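Local coordinates for protein phosphoacetylglucosamine mutase (Aspergillus lentulus, PDB 5OAW) that interconverts the 6-phosphate and 1-phosphate of N-acetylglucosamine, a phosphomutase step that uses a phosphoserine and a magnesium ion, at residues M34-L39 / G138-G143; R127-R132 / I157-M162. One frame throughout, in Å; residues are numbered along the deposited sequence.

Both contacts belong to the alpha/beta/alpha domain I of the phosphohexomutase fold, and both draw on one beta-alpha-beta unit. Interaction 2 joins its two strands, 127-132 and 155-161, at the border of the sheet; interaction 1 ties the start of its helix, 138-151, to the loop between strand 32-33 and helix 40-56. Interaction 2 is the larger, a ladder of five backbone bonds with side chains on both faces of the sheet, whereas interaction 1 rests on one arginine bond and a leucine pair. Each mixes buried and exposed residues. They meet where I142 packs on F130 and the stem of R132 lies by G138.

Interaction 1 of 2, residues M34-L39 / G138-G143; sequences MKADLL and GSRLIG. Unlike the reference sequence in segment 34-39: K35 (reference Arg). Unlike the reference sequence in segment 138-143: I142 (reference Val).
With CG anti to the backbone N (chi1 157°) and a bend at chi3 (70°), the side chain of R140 reaches out from helix 138-151 and turns its guanidinium to the loop, where NH2 donates to the carbonyl O of A36 at 2.8 Å. The bond is nearly straight at the hydrogen, 171°. The acceptor lies in the guanidinium plane, yet NH2 stands well above the carbonyl plane of A36, so the bond does not use a lone pair of that oxygen. A36 also brings its methyl to the same nitrogen, CB to NH2 4.0 Å. From within the helix, L141 sets CD1 over the centre of one guanidinium face, 3.5 Å above it, which backs the flat group while its edge faces the loop.

The helix is the connecting one of the beta-alpha-beta unit made by strands 127-132 and 155-161 in domain I, and the loop leads from strand 32-33 into helix 40-56; the contact thus joins the connection to a part of the same domain far off in sequence. Deeper in, the other branch of L141 does the touching: its CD2 meets CD2 of L39 at 3.7 Å, the two side chains crossing at about a right angle. Both leucines are buried, and N76 of strand 75-81 touches each of them. D37, exposed, points its CB away from the helix and forms a salt bridge with K35, OD2 to NZ 3.5 Å.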
loop_
_atom_site.group_PDB
_atom_site.type_symbol
_atom_site.label_atom_id
_atom_site.label_comp_id
_atom_site.label_asym_id
_atom_site.label_seq_id
_atom_site.Cartn_x
_atom_site.Cartn_y
_atom_site.Cartn_z
ATOM N N MET A 34 8.175 15.801 -0.743
ATOM C CA MET A 34 8.688 16.983 -0.033
ATOM C C MET A 34 7.597 18.056 0.063
ATOM O O MET A 34 6.476 17.843 -0.411
ATOM C CB MET A 34 9.927 17.531 -0.768
ATOM C CG MET A 34 9.660 17.922 -2.217
ATOM S SD MET A 34 11.024 17.784 -3.394
ATOM C CE MET A 34 11.446 16.039 -3.331
ATOM N N LYS A 35 7.925 19.203 0.666
ATOM C CA LYS A 35 7.076 20.402 0.601
ATOM C C LYS A 35 6.781 20.697 -0.871
ATOM O O LYS A 35 7.673 20.567 -1.720
ATOM C CB LYS A 35 7.791 21.609 1.216
ATOM C CG LYS A 35 7.808 21.708 2.737
ATOM C CD LYS A 35 9.062 22.453 3.213
ATOM C CE LYS A 35 9.006 23.960 2.933
ATOM N NZ LYS A 35 10.301 24.534 2.456
ATOM N N ALA A 36 5.547 21.094 -1.168
ATOM C CA ALA A 36 5.081 21.296 -2.551
ATOM C C ALA A 36 5.760 22.430 -3.356
ATOM O O ALA A 36 5.724 22.429 -4.599
ATOM C CB ALA A 36 3.579 21.481 -2.559
ATOM N N ASP A 37 6.372 23.380 -2.647
ATOM C CA ASP A 37 7.108 24.496 -3.262
ATOM C C ASP A 37 8.477 24.105 -3.860
ATOM O O ASP A 37 9.038 24.864 -4.653
ATOM C CB ASP A 37 7.248 25.689 -2.284
ATOM C CG ASP A 37 7.799 25.284 -0.906
ATOM O OD1 ASP A 37 7.101 24.568 -0.157
ATOM O OD2 ASP A 37 8.920 25.706 -0.555
ATOM N N LEU A 38 8.993 22.929 -3.498
ATOM C CA LEU A 38 10.324 22.473 -3.944
ATOM C C LEU A 38 10.300 21.584 -5.209
ATOM O O LEU A 38 11.332 21.034 -5.616
ATOM C CB LEU A 38 11.045 21.742 -2.791
ATOM C CG LEU A 38 10.971 22.294 -1.354
ATOM C CD1 LEU A 38 11.557 21.303 -0.359
ATOM C CD2 LEU A 38 11.645 23.650 -1.203
ATOM N N LEU A 39 9.144 21.508 -5.861
ATOM C CA LEU A 39 8.770 20.312 -6.604
ATOM C C LEU A 39 8.647 20.429 -8.136
ATOM O O LEU A 39 8.544 19.405 -8.824
ATOM C CB LEU A 39 7.472 19.764 -5.986
ATOM C CG LEU A 39 7.134 18.272 -5.933
ATOM C CD1 LEU A 39 8.218 17.381 -5.344
ATOM C CD2 LEU A 39 5.860 18.086 -5.138
ATOM N N GLY A 138 -1.597 20.409 -6.735
ATOM C CA GLY A 138 -1.872 19.412 -7.775
ATOM C C GLY A 138 -2.122 19.969 -9.162
ATOM O O GLY A 138 -1.588 19.451 -10.143
ATOM N N SER A 139 -2.924 21.026 -9.235
ATOM C CA SER A 139 -3.268 21.675 -10.503
ATOM C C SER A 139 -2.045 22.226 -11.248
ATOM O O SER A 139 -1.866 21.955 -12.437
ATOM C CB SER A 139 -4.295 22.777 -10.269
ATOM O OG SER A 139 -4.861 23.180 -11.495
ATOM N N ARG A 140 -1.212 22.975 -10.531
ATOM C CA ARG A 140 0.046 23.508 -11.047
ATOM C C ARG A 140 1.027 22.375 -11.388
ATOM O O ARG A 140 1.699 22.415 -12.417
ATOM C CB ARG A 140 0.653 24.493 -10.028
ATOM C CG ARG A 140 2.165 24.725 -10.126
ATOM C CD ARG A 140 2.710 25.551 -8.970
ATOM N NE ARG A 140 2.697 24.827 -7.695
ATOM C CZ ARG A 140 3.770 24.299 -7.111
ATOM N NH1 ARG A 140 4.962 24.407 -7.666
ATOM N NH2 ARG A 140 3.657 23.665 -5.961
ATOM N N LEU A 141 1.097 21.373 -10.516
ATOM C CA LEU A 141 1.993 20.237 -10.711
ATOM C C LEU A 141 1.647 19.385 -11.928
ATOM O O LEU A 141 2.546 18.910 -12.622
ATOM C CB LEU A 141 2.060 19.385 -9.447
ATOM C CG LEU A 141 3.263 19.497 -8.500
ATOM C CD1 LEU A 141 3.825 20.907 -8.350
ATOM C CD2 LEU A 141 2.883 18.934 -7.139
ATOM N N ILE A 142 0.350 19.209 -12.173
ATOM C CA ILE A 142 -0.148 18.565 -13.390
ATOM C C ILE A 142 0.175 19.398 -14.641
ATOM O O ILE A 142 0.509 18.828 -15.693
ATOM C CB ILE A 142 -1.650 18.210 -13.250
ATOM C CG1 ILE A 142 -1.813 16.709 -13.125
ATOM C CG2 ILE A 142 -2.495 18.670 -14.427
ATOM C CD1 ILE A 142 -1.164 16.121 -11.898
ATOM N N GLY A 143 0.102 20.731 -14.489
ATOM C CA GLY A 143 0.446 21.709 -15.535
ATOM C C GLY A 143 1.890 21.578 -15.983
ATOM O O GLY A 143 2.182 21.604 -17.191
#

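Interaction 2 of 2, residues R127-R132 / I157-M162; sequences RVVFAR and IDMKFM. Unlike the reference sequence in segment 157-162: F161 (reference Tyr).
Two parallel neighbours in the domain I sheet, the strands of a beta-alpha-beta unit whose connection is helix 138-151, make this contact. I157 N donates to V128 O, and I157 O accepts from F130 N at 3.0 Å; F130 O then accepts from M159 N at 2.7 Å.

Past this point the register slips by one residue in a beta bulge, K160 having a positive phi. R132 N bonds to K160 O, and R132 O accepts from M162 N at 3.2 Å. Within the bulge, D158 OD1 accepts from K160 N at 2.8 Å, an Asx turn.

Chi1 of 53° sets CG of F130 between its own backbone N and carbonyl carbon, and the ring lies back over the neighbouring strand, with I157 O 3.9 Å above the centre of one face. Its CE1 reaches D158 CG at 3.3 Å, the ring and carboxylate planes being 48° apart. Helix 138-151 packs on this ring through I142, L145 and L149.

On the sheet face that carries F130 and D158, farther along, R132 extends to the F161 ring in an off-centre cation-pi contact, CZ to centroid 4.2 Å, with the planes 60° apart. On the opposite sheet face, towards helix 164-176, V129 CG1 touches I157 CB and M159 CG. A131 CB meets M162 CE at 3.7 Å.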
loop_
_atom_site.group_PDB
_atom_site.type_symbol
_atom_site.label_atom_id
_atom_site.label_comp_id
_atom_site.label_asym_id
_atom_site.label_seq_id
_atom_site.Cartn_x
_atom_site.Cartn_y
_atom_site.Cartn_z
ATOM N N ARG A 127 3.520 6.754 -23.995
ATOM C CA ARG A 127 2.139 6.876 -23.517
ATOM C C ARG A 127 2.120 6.904 -21.969
ATOM O O ARG A 127 2.703 6.043 -21.299
ATOM C CB ARG A 127 1.252 5.763 -24.081
ATOM C CG ARG A 127 1.477 5.419 -25.547
ATOM C CD ARG A 127 0.491 4.368 -26.015
ATOM N NE ARG A 127 -0.415 4.899 -27.026
ATOM C CZ ARG A 127 -1.540 4.317 -27.435
ATOM N NH1 ARG A 127 -1.946 3.169 -26.906
ATOM N NH2 ARG A 127 -2.279 4.904 -28.368
ATOM N N VAL A 128 1.473 7.924 -21.416
ATOM C CA VAL A 128 1.466 8.168 -19.974
ATOM C C VAL A 128 0.122 8.700 -19.495
ATOM O O VAL A 128 -0.380 9.670 -20.039
ATOM C CB VAL A 128 2.691 9.005 -19.464
ATOM C CG1 VAL A 128 3.454 9.688 -20.582
ATOM C CG2 VAL A 128 2.327 9.983 -18.347
ATOM N N VAL A 129 -0.461 7.997 -18.519
ATOM C CA VAL A 129 -1.671 8.406 -17.804
ATOM C C VAL A 129 -1.273 9.013 -16.464
ATOM O O VAL A 129 -0.327 8.528 -15.806
ATOM C CB VAL A 129 -2.607 7.215 -17.446
ATOM C CG1 VAL A 129 -3.921 7.277 -18.202
ATOM C CG2 VAL A 129 -1.906 5.864 -17.593
ATOM N N PHE A 130 -2.017 10.034 -16.038
ATOM C CA PHE A 130 -1.824 10.589 -14.703
ATOM C C PHE A 130 -3.108 10.964 -13.970
ATOM O O PHE A 130 -4.151 11.196 -14.582
ATOM C CB PHE A 130 -0.811 11.748 -14.710
ATOM C CG PHE A 130 -1.122 12.823 -15.698
ATOM C CD1 PHE A 130 -2.088 13.791 -15.423
ATOM C CD2 PHE A 130 -0.448 12.874 -16.924
ATOM C CE1 PHE A 130 -2.370 14.790 -16.345
ATOM C CE2 PHE A 130 -0.734 13.876 -17.847
ATOM C CZ PHE A 130 -1.696 14.838 -17.555
ATOM N N ALA A 131 -2.999 10.992 -12.643
ATOM C CA ALA A 131 -4.044 11.495 -11.749
ATOM C C ALA A 131 -3.408 12.138 -10.514
ATOM O O ALA A 131 -2.181 12.044 -10.310
ATOM C CB ALA A 131 -4.978 10.375 -11.330
ATOM N N ARG A 132 -4.254 12.758 -9.690
ATOM C CA ARG A 132 -3.823 13.394 -8.448
ATOM C C ARG A 132 -4.840 13.224 -7.313
ATOM O O ARG A 132 -6.036 12.985 -7.554
ATOM C CB ARG A 132 -3.530 14.889 -8.680
ATOM C CG ARG A 132 -4.698 15.713 -9.201
ATOM C CD ARG A 132 -4.164 17.059 -9.664
ATOM N NE ARG A 132 -5.198 18.086 -9.779
ATOM C CZ ARG A 132 -5.854 18.383 -10.898
ATOM N NH1 ARG A 132 -5.590 17.741 -12.039
ATOM N NH2 ARG A 132 -6.778 19.339 -10.883
ATOM N N ILE A 157 -3.025 11.086 -21.017
ATOM C CA ILE A 157 -4.402 11.238 -20.584
ATOM C C ILE A 157 -4.407 11.742 -19.137
ATOM O O ILE A 157 -3.763 11.155 -18.264
ATOM C CB ILE A 157 -5.203 9.922 -20.708
ATOM C CG1 ILE A 157 -5.224 9.430 -22.163
ATOM C CG2 ILE A 157 -6.635 10.106 -20.189
ATOM C CD1 ILE A 157 -5.771 8.018 -22.373
ATOM N N ASP A 158 -5.126 12.840 -18.909
ATOM C CA ASP A 158 -5.356 13.379 -17.574
ATOM C C ASP A 158 -6.577 12.689 -16.990
ATOM O O ASP A 158 -7.703 12.971 -17.396
ATOM C CB ASP A 158 -5.603 14.898 -17.644
ATOM C CG ASP A 158 -5.620 15.587 -16.252
ATOM O OD1 ASP A 158 -5.735 14.916 -15.207
ATOM O OD2 ASP A 158 -5.512 16.828 -16.208
ATOM N N MET A 159 -6.355 11.790 -16.039
ATOM C CA MET A 159 -7.464 11.107 -15.353
ATOM C C MET A 159 -8.085 11.944 -14.216
ATOM O O MET A 159 -9.012 11.479 -13.531
ATOM C CB MET A 159 -7.020 9.737 -14.822
ATOM C CG MET A 159 -6.666 8.714 -15.876
ATOM S SD MET A 159 -8.059 8.403 -16.959
ATOM C CE MET A 159 -9.052 7.251 -16.020
ATOM N N LYS A 160 -7.562 13.159 -14.019
ATOM C CA LYS A 160 -8.083 14.126 -13.057
ATOM C C LYS A 160 -7.882 13.679 -11.581
ATOM O O LYS A 160 -6.745 13.480 -11.162
ATOM C CB LYS A 160 -9.523 14.545 -13.427
ATOM C CG LYS A 160 -9.587 15.466 -14.653
ATOM C CD LYS A 160 -11.009 15.905 -14.966
ATOM C CE LYS A 160 -11.060 17.100 -15.919
ATOM N NZ LYS A 160 -12.299 17.936 -15.740
ATOM N N PHE A 161 -8.966 13.514 -10.822
ATOM C CA PHE A 161 -8.900 13.151 -9.414
ATOM C C PHE A 161 -9.208 11.676 -9.201
ATOM O O PHE A 161 -10.290 11.206 -9.578
ATOM C CB PHE A 161 -9.850 14.031 -8.600
ATOM C CG PHE A 161 -9.503 15.496 -8.652
ATOM C CD1 PHE A 161 -10.118 16.347 -9.586
ATOM C CD2 PHE A 161 -8.542 16.031 -7.793
ATOM C CE1 PHE A 161 -9.786 17.700 -9.657
ATOM C CE2 PHE A 161 -8.200 17.387 -7.863
ATOM C CZ PHE A 161 -8.834 18.223 -8.786
ATOM N N MET A 162 -8.241 10.946 -8.631
ATOM C CA MET A 162 -8.389 9.503 -8.337
ATOM C C MET A 162 -7.658 9.084 -7.060
ATOM O O MET A 162 -6.705 9.744 -6.623
ATOM C CB MET A 162 -7.908 8.623 -9.525
ATOM C CG MET A 162 -8.872 8.539 -10.722
ATOM S SD MET A 162 -8.601 7.283 -12.001
ATOM C CE MET A 162 -6.846 7.275 -12.184
#